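Local structure of uncharacterized protein (Nostoc punctiforme, 2R3S) at residues V169-A174 / L237-L242. The protein is probably an O-methyltransferase, pairing a winged-helix-type dimerisation domain with a Rossmann-like domain of the kind that binds S-adenosylmethionine. Sequence-based numbering, arbitrary orientation.
With EDO (1,2-ethanediol), chain E.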
loop_
_atom_site.group_PDB
_atom_site.type_symbol
_atom_site.label_atom_id
_atom_site.label_comp_id
_atom_site.label_asym_id
_atom_site.label_seq_id
_atom_site.Cartn_x
_atom_site.Cartn_y
_atom_site.Cartn_z
ATOM N N VAL A 169 -15.232 -35.798 13.671
ATOM C CA VAL A 169 -14.903 -34.603 12.892
ATOM C C VAL A 169 -13.397 -34.528 12.603
ATOM O O VAL A 169 -12.573 -34.738 13.478
ATOM C CB VAL A 169 -15.347 -33.304 13.623
ATOM C CG1 VAL A 169 -15.090 -32.057 12.744
ATOM C CG2 VAL A 169 -16.803 -33.390 14.016
ATOM N N LEU A 170 -13.057 -34.279 11.351
ATOM C CA LEU A 170 -11.694 -34.042 10.949
ATOM C C LEU A 170 -11.625 -32.567 10.567
ATOM O O LEU A 170 -12.488 -32.082 9.808
ATOM C CB LEU A 170 -11.330 -34.924 9.745
ATOM C CG LEU A 170 -9.887 -34.975 9.264
ATOM C CD1 LEU A 170 -8.945 -35.578 10.301
ATOM C CD2 LEU A 170 -9.827 -35.759 7.936
ATOM N N ASP A 171 -10.626 -31.864 11.106
ATOM C CA ASP A 171 -10.382 -30.449 10.788
ATOM C C ASP A 171 -9.021 -30.319 10.129
ATOM O O ASP A 171 -8.014 -30.300 10.819
ATOM C CB ASP A 171 -10.467 -29.594 12.053
ATOM C CG ASP A 171 -10.631 -28.091 11.760
ATOM O OD1 ASP A 171 -10.492 -27.690 10.581
ATOM O OD2 ASP A 171 -10.875 -27.311 12.724
ATOM N N ILE A 172 -9.004 -30.224 8.790
ATOM C CA ILE A 172 -7.770 -30.236 8.008
ATOM C C ILE A 172 -7.197 -28.819 7.818
ATOM O O ILE A 172 -7.879 -27.922 7.317
ATOM C CB ILE A 172 -7.982 -30.907 6.610
ATOM C CG1 ILE A 172 -8.376 -32.375 6.773
ATOM C CG2 ILE A 172 -6.723 -30.787 5.738
ATOM C CD1 ILE A 172 -8.801 -33.036 5.488
ATOM N N SER A 173 -5.909 -28.673 8.144
ATOM C CA SER A 173 -5.251 -27.400 8.458
ATOM C C SER A 173 -6.044 -26.657 9.528
ATOM O O SER A 173 -6.454 -25.515 9.357
ATOM C CB SER A 173 -4.982 -26.537 7.224
ATOM O OG SER A 173 -6.191 -26.162 6.620
ATOM N N ALA A 174 -6.210 -27.343 10.651
ATOM C CA ALA A 174 -6.904 -26.844 11.819
ATOM C C ALA A 174 -6.421 -25.449 12.291
ATOM O O ALA A 174 -7.208 -24.663 12.806
ATOM C CB ALA A 174 -6.791 -27.881 12.934
ATOM N N LEU A 237 -13.840 -30.671 7.801
ATOM C CA LEU A 237 -13.713 -29.236 7.592
ATOM C C LEU A 237 -12.412 -28.931 6.860
ATOM O O LEU A 237 -11.372 -29.474 7.211
ATOM C CB LEU A 237 -13.721 -28.501 8.929
ATOM C CG LEU A 237 -14.751 -28.957 9.953
ATOM C CD1 LEU A 237 -14.694 -28.052 11.168
ATOM C CD2 LEU A 237 -16.109 -28.969 9.315
ATOM N N LEU A 238 -12.485 -28.053 5.862
ATOM C CA LEU A 238 -11.331 -27.499 5.175
ATOM C C LEU A 238 -11.378 -25.941 5.205
ATOM O O LEU A 238 -11.750 -25.280 4.207
ATOM C CB LEU A 238 -11.327 -27.991 3.734
ATOM C CG LEU A 238 -10.912 -29.428 3.445
ATOM C CD1 LEU A 238 -11.450 -29.913 2.058
ATOM C CD2 LEU A 238 -9.406 -29.491 3.527
ATOM N N PRO A 239 -10.988 -25.340 6.347
ATOM C CA PRO A 239 -10.987 -23.889 6.447
ATOM C C PRO A 239 -9.711 -23.291 5.865
ATOM O O PRO A 239 -8.637 -23.646 6.292
ATOM C CB PRO A 239 -11.077 -23.644 7.952
ATOM C CG PRO A 239 -10.868 -24.977 8.620
ATOM C CD PRO A 239 -10.520 -25.964 7.593
ATOM N N ASN A 240 -9.846 -22.405 4.888
ATOM C CA ASN A 240 -8.719 -21.671 4.297
ATOM C C ASN A 240 -7.490 -22.545 3.963
ATOM O O ASN A 240 -6.320 -22.147 4.204
ATOM C CB ASN A 240 -8.316 -20.459 5.175
ATOM C CG ASN A 240 -9.309 -19.312 5.098
ATOM O OD1 ASN A 240 -9.590 -18.793 4.018
ATOM N ND2 ASN A 240 -9.831 -18.899 6.255
ATOM N N PHE A 241 -7.755 -23.708 3.361
ATOM C CA PHE A 241 -6.692 -24.627 2.950
ATOM C C PHE A 241 -6.560 -24.773 1.459
ATOM O O PHE A 241 -5.467 -24.714 0.928
ATOM C CB PHE A 241 -6.925 -26.025 3.541
ATOM C CG PHE A 241 -5.679 -26.909 3.536
ATOM C CD1 PHE A 241 -4.458 -26.431 4.014
ATOM C CD2 PHE A 241 -5.734 -28.217 3.079
ATOM C CE1 PHE A 241 -3.324 -27.232 4.018
ATOM C CE2 PHE A 241 -4.588 -29.021 3.089
ATOM C CZ PHE A 241 -3.396 -28.520 3.555
ATOM N N LEU A 242 -7.666 -24.990 0.770
ATOM C CA LEU A 242 -7.570 -25.473 -0.614
ATOM C C LEU A 242 -6.962 -24.462 -1.562
ATOM O O LEU A 242 -6.296 -24.848 -2.505
ATOM C CB LEU A 242 -8.933 -25.939 -1.148
ATOM C CG LEU A 242 -9.489 -27.271 -0.615
ATOM C CD1 LEU A 242 -10.784 -27.533 -1.378
ATOM C CD2 LEU A 242 -8.484 -28.453 -0.763
HETATM C C1 EDO E . -6.608 -22.403 8.085
HETATM O O1 EDO E . -6.641 -23.820 7.677
HETATM C C2 EDO E . -5.228 -21.724 8.145
HETATM O O2 EDO E . -4.740 -21.139 6.924
#
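The Phe241 ring meets Ser173 and Ile172 obliquely: Ser173 OG lies 3.1 Å from Phe241 CD1, and Ile172 CG2 packs 3.8 Å from Phe241 CD2. With CG anti to the backbone N (chi1 -162°), the ring swings back to strand 169-172, while Phe245 meets it edge-to-face. Were Phe241 an alanine, a gap would probably open beside Ile172 CG2 and the Ser173 side chain would lose its aromatic neighbour. The other flat group, the Asp171 carboxylate, meets the puckered ring of Pro239, where Asp171 OD1 comes 3.4 Å from Pro239 CG. This buried oxygen has no polar partner, whereas OD2 accepts the backbone N-H of Gly180, so one branch fixes the carboxylate and the other rests on hydrocarbon.

Between these side chains the backbones pair as parallel strands: Leu237 N donates to Leu170 O (2.8 Å, 167°), and Ile172 N to Leu237 O (2.9 Å). Pro239 has no N-H for the next rung of the ladder: its CD lies 3.3 Å from Ile172 O, the pairing stops, and Ser173 OG donates to that oxygen. Beta-branched Ile172 lies alongside Leu238, its CB 3.7 Å from Leu238 CD2. An ethanediol, probably from the crystallisation liquor, sits between the loops that follow the C-terminal ends of the two strands.

These are adjacent central strands of the Rossmann-like sheet, with 191-196 and 265-271 flanking the pair. Asp171, Leu237 and Pro239 touch Phe179 of helix 178-186; on the other face, Ile172 and Leu238 pack against Ile257 of helix 247-260.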